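Local atomic coordinates of malyl-CoA lyase/beta-methylmalyl-CoA lyase (Methylobacterium extorquens, PDB entry 5UGR), a protein that belongs to the HpcH/HpaI aldolase/citrate lyase family, is built on a TIM barrel and binds a magnesium ion. Residues F135-E140 with E159-G164; G221-D226 with G249-W254. One frame throughout, in Å; residues are numbered along the deposited sequence.

Contact 1 of 2, residues F135-E140 with E159-G164; sequences FEVLIE and EAMSFG. With MG (magnesium ion), chain B.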
ATOM      1  N   PHE A 135     -20.898  -9.606  11.915  1.00 11.49           N
ATOM      2  CA  PHE A 135     -20.589  -8.261  12.353  1.00 11.83           C
ATOM      3  C   PHE A 135     -21.339  -7.196  11.531  1.00 11.99           C
ATOM      4  O   PHE A 135     -21.472  -7.281  10.269  1.00 12.66           O
ATOM      5  CB  PHE A 135     -19.107  -7.937  12.265  1.00 12.56           C
ATOM      6  CG  PHE A 135     -18.193  -8.710  13.190  1.00 12.81           C
ATOM      7  CD1 PHE A 135     -18.637  -9.317  14.366  1.00 13.26           C
ATOM      8  CD2 PHE A 135     -16.845  -8.720  12.952  1.00 13.34           C
ATOM      9  CE1 PHE A 135     -17.751  -9.930  15.226  1.00 14.21           C
ATOM     10  CE2 PHE A 135     -15.956  -9.326  13.834  1.00 13.36           C
ATOM     11  CZ  PHE A 135     -16.426  -9.955  14.983  1.00 14.84           C
ATOM     12  N   GLU A 136     -21.729  -6.144  12.224  1.00 12.62           N
ATOM     13  CA  GLU A 136     -22.129  -4.881  11.608  1.00 12.22           C
ATOM     14  C   GLU A 136     -21.150  -3.846  12.187  1.00 11.43           C
ATOM     15  O   GLU A 136     -20.776  -3.904  13.349  1.00 12.26           O
ATOM     16  CB  GLU A 136     -23.566  -4.495  11.980  1.00 13.72           C
ATOM     17  CG  GLU A 136     -24.063  -3.175  11.406  1.00 13.08           C
ATOM     18  CD  GLU A 136     -25.552  -2.936  11.814  1.00 14.39           C
ATOM     19  OE1 GLU A 136     -26.369  -3.878  11.573  1.00 15.22           O
ATOM     20  OE2 GLU A 136     -25.836  -1.833  12.397  1.00 14.39           O
ATOM     21  N   VAL A 137     -20.725  -2.895  11.350  1.00 11.42           N
ATOM     22  CA  VAL A 137     -19.876  -1.797  11.805  1.00 12.86           C
ATOM     23  C   VAL A 137     -20.593  -0.489  11.697  1.00 12.89           C
ATOM     24  O   VAL A 137     -21.300  -0.224  10.737  1.00 14.21           O
ATOM     25  CB  VAL A 137     -18.539  -1.768  11.062  1.00 16.70           C
ATOM     26  CG1 VAL A 137     -17.687  -2.976  11.367  1.00 16.33           C
ATOM     27  CG2 VAL A 137     -18.711  -1.511   9.658  1.00 21.60           C
ATOM     28  N   LEU A 138     -20.393   0.345  12.694  1.00 12.30           N
ATOM     29  CA  LEU A 138     -20.846   1.729  12.658  1.00 12.29           C
ATOM     30  C   LEU A 138     -19.756   2.625  12.095  1.00 12.21           C
ATOM     31  O   LEU A 138     -18.608   2.639  12.624  1.00 12.83           O
ATOM     32  CB  LEU A 138     -21.224   2.190  14.064  1.00 13.91           C
ATOM     33  CG  LEU A 138     -22.706   2.286  14.338  1.00 13.14           C
ATOM     34  CD1 LEU A 138     -23.021   2.120  15.807  1.00 14.80           C
ATOM     35  CD2 LEU A 138     -23.278   3.560  13.784  1.00 14.00           C
ATOM     36  N   ILE A 139     -20.099   3.328  11.012  1.00 11.65           N
ATOM     37  CA  ILE A 139     -19.257   4.391  10.441  1.00 12.87           C
ATOM     38  C   ILE A 139     -19.890   5.673  10.969  1.00 11.59           C
ATOM     39  O   ILE A 139     -20.964   6.126  10.492  1.00 13.19           O
ATOM     40  CB  ILE A 139     -19.220   4.294   8.913  1.00 12.86           C
ATOM     41  CG1 ILE A 139     -18.741   2.925   8.445  1.00 12.74           C
ATOM     42  CG2 ILE A 139     -18.351   5.427   8.353  1.00 14.87           C
ATOM     43  CD1 ILE A 139     -17.361   2.558   8.824  1.00 14.62           C
ATOM     44  N   GLU A 140     -19.265   6.215  12.016  1.00 12.19           N
ATOM     45  CA  GLU A 140     -19.873   7.298  12.813  1.00 12.13           C
ATOM     46  C   GLU A 140     -18.813   8.308  13.239  1.00 14.82           C
ATOM     47  O   GLU A 140     -19.046   9.080  14.159  1.00 13.95           O
ATOM     48  CB  GLU A 140     -20.624   6.747  14.019  1.00 12.47           C
ATOM     49  CG  GLU A 140     -19.761   5.997  15.031  1.00 13.76           C
ATOM     50  CD  GLU A 140     -20.516   5.531  16.270  1.00 14.46           C
ATOM     51  OE1 GLU A 140     -21.192   6.410  16.849  1.00 18.63           O
ATOM     52  OE2 GLU A 140     -20.391   4.350  16.626  1.00 14.04           O
ATOM     53  N   GLU A 159     -21.020  -8.116   7.580  1.00 11.68           N
ATOM     54  CA  GLU A 159     -22.249  -8.145   6.805  1.00 12.68           C
ATOM     55  C   GLU A 159     -22.865  -6.813   6.431  1.00 11.56           C
ATOM     56  O   GLU A 159     -23.626  -6.762   5.450  1.00 13.82           O
ATOM     57  CB  GLU A 159     -23.363  -8.919   7.532  1.00 13.61           C
ATOM     58  CG  GLU A 159     -22.991 -10.318   7.948  1.00 13.77           C
ATOM     59  CD  GLU A 159     -24.159 -11.061   8.618  1.00 14.30           C
ATOM     60  OE1 GLU A 159     -23.855 -12.045   9.351  1.00 16.48           O
ATOM     61  OE2 GLU A 159     -25.332 -10.641   8.407  1.00 15.30           O
ATOM     62  N   ALA A 160     -22.562  -5.743   7.161  1.00 11.98           N
ATOM     63  CA  ALA A 160     -23.373  -4.514   7.070  1.00 12.12           C
ATOM     64  C   ALA A 160     -22.603  -3.359   7.684  1.00 13.41           C
ATOM     65  O   ALA A 160     -21.772  -3.567   8.578  1.00 12.91           O
ATOM     66  CB  ALA A 160     -24.677  -4.711   7.826  1.00 12.82           C
ATOM     67  N   MET A 161     -22.918  -2.150   7.214  1.00 12.54           N
ATOM     68  CA  MET A 161     -22.403  -0.918   7.815  0.50 12.22           C
ATOM     69  C   MET A 161     -23.590   0.003   8.065  1.00 13.07           C
ATOM     70  O   MET A 161     -24.458   0.139   7.179  1.00 13.52           O
ATOM     71  CB  MET A 161     -21.388  -0.194   6.904  0.50 12.46           C
ATOM     72  CG  MET A 161     -20.360  -1.068   6.214  0.50 15.10           C
ATOM     73  SD  MET A 161     -19.132  -0.160   5.213  0.50 18.22           S
ATOM     74  CE  MET A 161     -17.756  -0.680   6.200  0.50 14.71           C
ATOM     75  N   SER A 162     -23.594   0.622   9.265  1.00 12.23           N
ATOM     76  CA  SER A 162     -24.574   1.642   9.571  1.00 12.54           C
ATOM     77  C   SER A 162     -23.911   3.018   9.585  1.00 11.26           C
ATOM     78  O   SER A 162     -22.831   3.153  10.156  1.00 12.72           O
ATOM     79  CB  SER A 162     -25.211   1.422  10.938  1.00 13.44           C
ATOM     80  OG  SER A 162     -26.177   0.361  10.942  1.00 13.21           O
ATOM     81  N   PHE A 163     -24.604   4.015   8.975  1.00 12.46           N
ATOM     82  CA  PHE A 163     -24.169   5.405   8.998  1.00 12.77           C
ATOM     83  C   PHE A 163     -24.692   6.062  10.247  1.00 12.18           C
ATOM     84  O   PHE A 163     -25.874   6.398  10.348  1.00 13.18           O
ATOM     85  CB  PHE A 163     -24.589   6.103   7.743  1.00 13.66           C
ATOM     86  CG  PHE A 163     -24.317   7.558   7.751  1.00 11.88           C
ATOM     87  CD1 PHE A 163     -23.054   8.016   8.055  1.00 14.48           C
ATOM     88  CD2 PHE A 163     -25.359   8.487   7.557  1.00 12.94           C
ATOM     89  CE1 PHE A 163     -22.814   9.395   8.115  1.00 13.60           C
ATOM     90  CE2 PHE A 163     -25.100   9.859   7.586  1.00 14.95           C
ATOM     91  CZ  PHE A 163     -23.853  10.297   7.894  1.00 13.48           C
ATOM     92  N   GLY A 164     -23.783   6.288  11.213  1.00 13.18           N
ATOM     93  CA  GLY A 164     -24.149   6.927  12.480  1.00 12.85           C
ATOM     94  C   GLY A 164     -24.153   8.424  12.353  1.00 12.46           C
ATOM     95  O   GLY A 164     -23.182   9.104  12.730  1.00 13.53           O
TER
HETATM   96 MG    MG B 401     -22.292   6.440  18.534  1.00 16.70          MG
HETATM   97  O   HOH W   1     -22.289   4.384  18.581  1.00 14.09           O
HETATM   98  O   HOH W   2     -24.036   6.402  17.417  1.00 20.40           O
HETATM   99  O   HOH W   3     -20.612   6.414  19.833  1.00 18.01           O
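Strands 135-139 and 159-163 run parallel, their axes 4.6 Å apart at the closest and 23° from alignment, and backbone hydrogen bonds alternate from Phe135 O with Glu159 N to Ile139 O with Gly164 N. On the face with Glu136, Leu138 and Ser162, the extended chain of Glu136 (CG opposite the backbone N, chi1 179°) passes beside Ala160 CB and brings OE2 to Ser162 OG at 2.7 Å; the hydroxyl donates from above the carboxylate plane and also hydrogen-bonds with Trp254 NE1. Strands 134-139 and 158-163 are neighbours in the closed eight-stranded TIM barrel, so the reverse face meets surrounding helices. There Val137 and Met161 lie side by side; in one of two conformers, Met161 CE lies 3.7 Å from Val137 CG2, while helix 207-220 packs on Met161. Past the strand end, Glu140 CB rests 3.7 Å from Gly164 O and the extended side chain leads off to the magnesium ion. Glu140 OE1 binds the metal at 2.0 Å, alongside three waters, Asp45 and Asp167. OE2 accepts a hydrogen bond from water 1, itself a metal ligand, and another from Lys106 N; with the metal bond of OE1 these hold the carboxylate's rotation.

Contact 2 of 2, residues G221-D226 with G249-W254; sequences GLRPID and GFEGKW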
ATOM      1  N   GLY A 221     -20.002  -6.356  -0.934  1.00 13.93           N
ATOM      2  CA  GLY A 221     -21.017  -7.362  -0.585  1.00 14.46           C
ATOM      3  C   GLY A 221     -21.785  -7.163   0.714  1.00 14.39           C
ATOM      4  O   GLY A 221     -22.356  -8.127   1.234  1.00 16.97           O
ATOM      5  N   LEU A 222     -21.745  -5.945   1.237  1.00 12.55           N
ATOM      6  CA  LEU A 222     -22.382  -5.623   2.516  1.00 12.22           C
ATOM      7  C   LEU A 222     -23.706  -4.885   2.363  1.00 13.02           C
ATOM      8  O   LEU A 222     -23.956  -4.228   1.370  1.00 14.48           O
ATOM      9  CB  LEU A 222     -21.442  -4.755   3.346  1.00 12.32           C
ATOM     10  CG  LEU A 222     -19.987  -5.190   3.450  1.00 12.85           C
ATOM     11  CD1 LEU A 222     -19.159  -4.209   4.267  1.00 14.01           C
ATOM     12  CD2 LEU A 222     -19.842  -6.594   3.974  1.00 14.21           C
ATOM     13  N   ARG A 223     -24.527  -4.913   3.436  1.00 11.86           N
ATOM     14  CA  ARG A 223     -25.776  -4.147   3.512  1.00 12.72           C
ATOM     15  C   ARG A 223     -25.487  -2.705   3.953  1.00 12.88           C
ATOM     16  O   ARG A 223     -24.937  -2.541   5.041  1.00 12.77           O
ATOM     17  CB  ARG A 223     -26.747  -4.803   4.493  1.00 14.27           C
ATOM     18  CG  ARG A 223     -27.077  -6.258   4.224  1.00 15.69           C
ATOM     19  CD  ARG A 223     -28.137  -6.772   5.173  1.00 17.49           C
ATOM     20  NE  ARG A 223     -27.718  -6.966   6.537  1.00 15.34           N
ATOM     21  CZ  ARG A 223     -27.109  -8.067   7.004  1.00 14.53           C
ATOM     22  NH1 ARG A 223     -26.846  -8.162   8.331  1.00 15.98           N
ATOM     23  NH2 ARG A 223     -26.734  -9.044   6.173  1.00 18.16           N
ATOM     24  N   PRO A 224     -25.912  -1.693   3.169  1.00 13.63           N
ATOM     25  CA  PRO A 224     -25.801  -0.312   3.629  1.00 13.98           C
ATOM     26  C   PRO A 224     -27.075   0.091   4.383  1.00 13.27           C
ATOM     27  O   PRO A 224     -28.187   0.055   3.809  1.00 13.21           O
ATOM     28  CB  PRO A 224     -25.682   0.478   2.323  1.00 13.45           C
ATOM     29  CG  PRO A 224     -26.121  -0.410   1.204  1.00 16.17           C
ATOM     30  CD  PRO A 224     -26.390  -1.775   1.763  1.00 15.07           C
ATOM     31  N   ILE A 225     -26.862   0.533   5.638  1.00 12.38           N
ATOM     32  CA  ILE A 225     -27.956   0.850   6.562  1.00 13.35           C
ATOM     33  C   ILE A 225     -27.803   2.289   7.013  1.00 12.14           C
ATOM     34  O   ILE A 225     -26.705   2.731   7.402  1.00 12.75           O
ATOM     35  CB  ILE A 225     -27.949  -0.090   7.810  1.00 13.54           C
ATOM     36  CG1 ILE A 225     -27.874  -1.562   7.376  1.00 13.21           C
ATOM     37  CG2 ILE A 225     -29.159   0.204   8.669  1.00 13.58           C
ATOM     38  CD1 ILE A 225     -29.015  -2.067   6.556  1.00 15.18           C
ATOM     39  N   ASP A 226     -28.919   3.042   6.998  1.00 12.06           N
ATOM     40  CA  ASP A 226     -28.900   4.431   7.457  1.00 14.33           C
ATOM     41  C   ASP A 226     -29.196   4.464   8.942  1.00 13.96           C
ATOM     42  O   ASP A 226     -29.989   3.649   9.443  1.00 13.92           O
ATOM     43  CB  ASP A 226     -29.961   5.224   6.674  1.00 13.54           C
ATOM     44  CG  ASP A 226     -29.830   6.728   6.817  1.00 14.55           C
ATOM     45  OD1 ASP A 226     -28.693   7.218   7.063  1.00 14.81           O
ATOM     46  OD2 ASP A 226     -30.909   7.389   6.763  1.00 15.65           O
ATOM     47  N   GLY A 249     -29.931   3.175  -2.886  1.00 14.83           N
ATOM     48  CA  GLY A 249     -29.588   1.768  -2.705  1.00 14.57           C
ATOM     49  C   GLY A 249     -29.434   1.304  -1.273  1.00 13.95           C
ATOM     50  O   GLY A 249     -28.998   0.160  -1.062  1.00 16.15           O
ATOM     51  N   PHE A 250     -29.693   2.169  -0.286  1.00 14.49           N
ATOM     52  CA  PHE A 250     -29.666   1.678   1.096  1.00 14.40           C
ATOM     53  C   PHE A 250     -30.781   0.651   1.311  1.00 14.58           C
ATOM     54  O   PHE A 250     -31.844   0.724   0.675  1.00 15.87           O
ATOM     55  CB  PHE A 250     -29.871   2.808   2.098  1.00 13.50           C
ATOM     56  CG  PHE A 250     -28.629   3.617   2.418  1.00 12.54           C
ATOM     57  CD1 PHE A 250     -27.952   4.348   1.432  1.00 13.77           C
ATOM     58  CD2 PHE A 250     -28.075   3.540   3.670  1.00 13.45           C
ATOM     59  CE1 PHE A 250     -26.773   5.039   1.725  1.00 14.22           C
ATOM     60  CE2 PHE A 250     -26.923   4.233   3.971  1.00 14.05           C
ATOM     61  CZ  PHE A 250     -26.263   4.981   2.992  1.00 13.85           C
ATOM     62  N   GLU A 251     -30.518  -0.283   2.217  1.00 14.28           N
ATOM     63  CA  GLU A 251     -31.383  -1.429   2.439  1.00 15.44           C
ATOM     64  C   GLU A 251     -32.239  -1.342   3.668  1.00 14.51           C
ATOM     65  O   GLU A 251     -33.176  -2.138   3.798  1.00 16.43           O
ATOM     66  CB  GLU A 251     -30.400  -2.646   2.577  1.00 22.91           C
ATOM     67  CG  GLU A 251     -30.985  -3.938   2.657  1.00 34.25           C
ATOM     68  CD  GLU A 251     -29.966  -4.998   2.324  1.00 27.59           C
ATOM     69  OE1 GLU A 251     -30.276  -6.086   2.806  1.00 37.54           O
ATOM     70  OE2 GLU A 251     -29.007  -4.679   1.535  1.00 26.68           O
ATOM     71  N   GLY A 252     -31.917  -0.414   4.589  1.00 14.00           N
ATOM     72  CA  GLY A 252     -32.711  -0.247   5.808  1.00 13.70           C
ATOM     73  C   GLY A 252     -32.298   0.954   6.592  1.00 13.46           C
ATOM     74  O   GLY A 252     -31.372   1.687   6.189  1.00 15.09           O
ATOM     75  N   LYS A 253     -33.010   1.192   7.702  1.00 13.78           N
ATOM     76  CA  LYS A 253     -32.772   2.366   8.536  1.00 13.39           C
ATOM     77  C   LYS A 253     -33.091   2.042   9.985  1.00 13.84           C
ATOM     78  O   LYS A 253     -33.962   1.183  10.314  1.00 14.73           O
ATOM     79  CB  LYS A 253     -33.617   3.566   8.087  1.00 14.13           C
ATOM     80  CG  LYS A 253     -33.329   4.904   8.762  1.00 13.74           C
ATOM     81  CD  LYS A 253     -34.016   6.071   8.094  1.00 15.77           C
ATOM     82  CE  LYS A 253     -33.834   7.379   8.830  1.00 15.75           C
ATOM     83  NZ  LYS A 253     -32.394   7.689   9.015  1.00 14.42           N
ATOM     84  N   TRP A 254     -32.361   2.752  10.872  1.00 13.62           N
ATOM     85  CA  TRP A 254     -32.630   2.604  12.279  1.00 14.80           C
ATOM     86  C   TRP A 254     -34.011   3.147  12.671  1.00 14.89           C
ATOM     87  O   TRP A 254     -34.490   4.128  12.132  1.00 15.61           O
ATOM     88  CB  TRP A 254     -31.592   3.313  13.143  1.00 14.44           C
ATOM     89  CG  TRP A 254     -30.226   2.699  13.108  1.00 13.99           C
ATOM     90  CD1 TRP A 254     -29.660   1.899  12.137  1.00 13.35           C
ATOM     91  CD2 TRP A 254     -29.213   2.935  14.072  1.00 12.93           C
ATOM     92  NE1 TRP A 254     -28.365   1.598  12.477  1.00 13.63           N
ATOM     93  CE2 TRP A 254     -28.053   2.231  13.659  1.00 13.21           C
ATOM     94  CE3 TRP A 254     -29.173   3.671  15.240  1.00 14.48           C
ATOM     95  CZ2 TRP A 254     -26.883   2.262  14.394  1.00 15.13           C
ATOM     96  CZ3 TRP A 254     -28.031   3.708  15.972  1.00 16.94           C
ATOM     97  CH2 TRP A 254     -26.877   3.022  15.552  1.00 16.08           C
TER
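Backbone hydrogen bonds tie Pro224 and Asp226 to the segment 249-254 in parallel fashion. Glu251 N reaches Pro224 O at 2.8 Å, Asp226 N bonds to Gly252 O, and Trp254 N returns to Asp226 O.

One salt bridge crosses the pair. Asp226 and Lys253 extend side by side in the same direction, and a bend at the end of the lysine (chi4 56°) turns NZ back onto Asp226 OD2 at 2.7 Å, above the carboxylate plane. Lys253 NZ also bonds to Gly227 O and Asp226 OD1 to Gln210, so both charged ends have second partners. Glu251 instead lays its carboxylate against the aliphatic part of Arg223, with OE1 3.3 Å from Arg223 CD; its ion pairs are with Lys317 and with Arg173 of a second subunit, whereas Arg223 pairs with Glu159.

Apolar contacts fill the rest. Pro224 CB sits over one face of the Phe250 ring, 4.2 Å from its centroid in a CH-pi contact, while the ring's edge points at the backbone between Ile225 and Asp226. Ile225 CG2 meets the Trp254 indole at its edge, 3.9 Å from CD1.

Gly249 ends helix 235-248 in a Schellman motif, and the chain then enters strand 252-255, completing a beta-alpha-beta crossover of the TIM barrel.

Overall arrangement
The two contacts follow one another along the chain, contact 1 closing before contact 2 opens, and their centres are about 9 Å apart, both close to the centre of the subunit. Both belong to the closed parallel sheet: contact 1 joins its fifth and sixth strands, contact 2 its seventh and eighth. Strands 158-163 and 223-226 are neighbours, so the four run side by side as half of the barrel wall. A probable backbone hydrogen bond from Ile225 N to Met161 O and the Glu159-Arg223 salt bridge link the pairs. Helix 207-220 packs against both. At the C-terminal strand ends, contact 1 supplies Glu140 to the magnesium site, and the nearest side-chain atom of Trp254 is about 6 Å from the same ion.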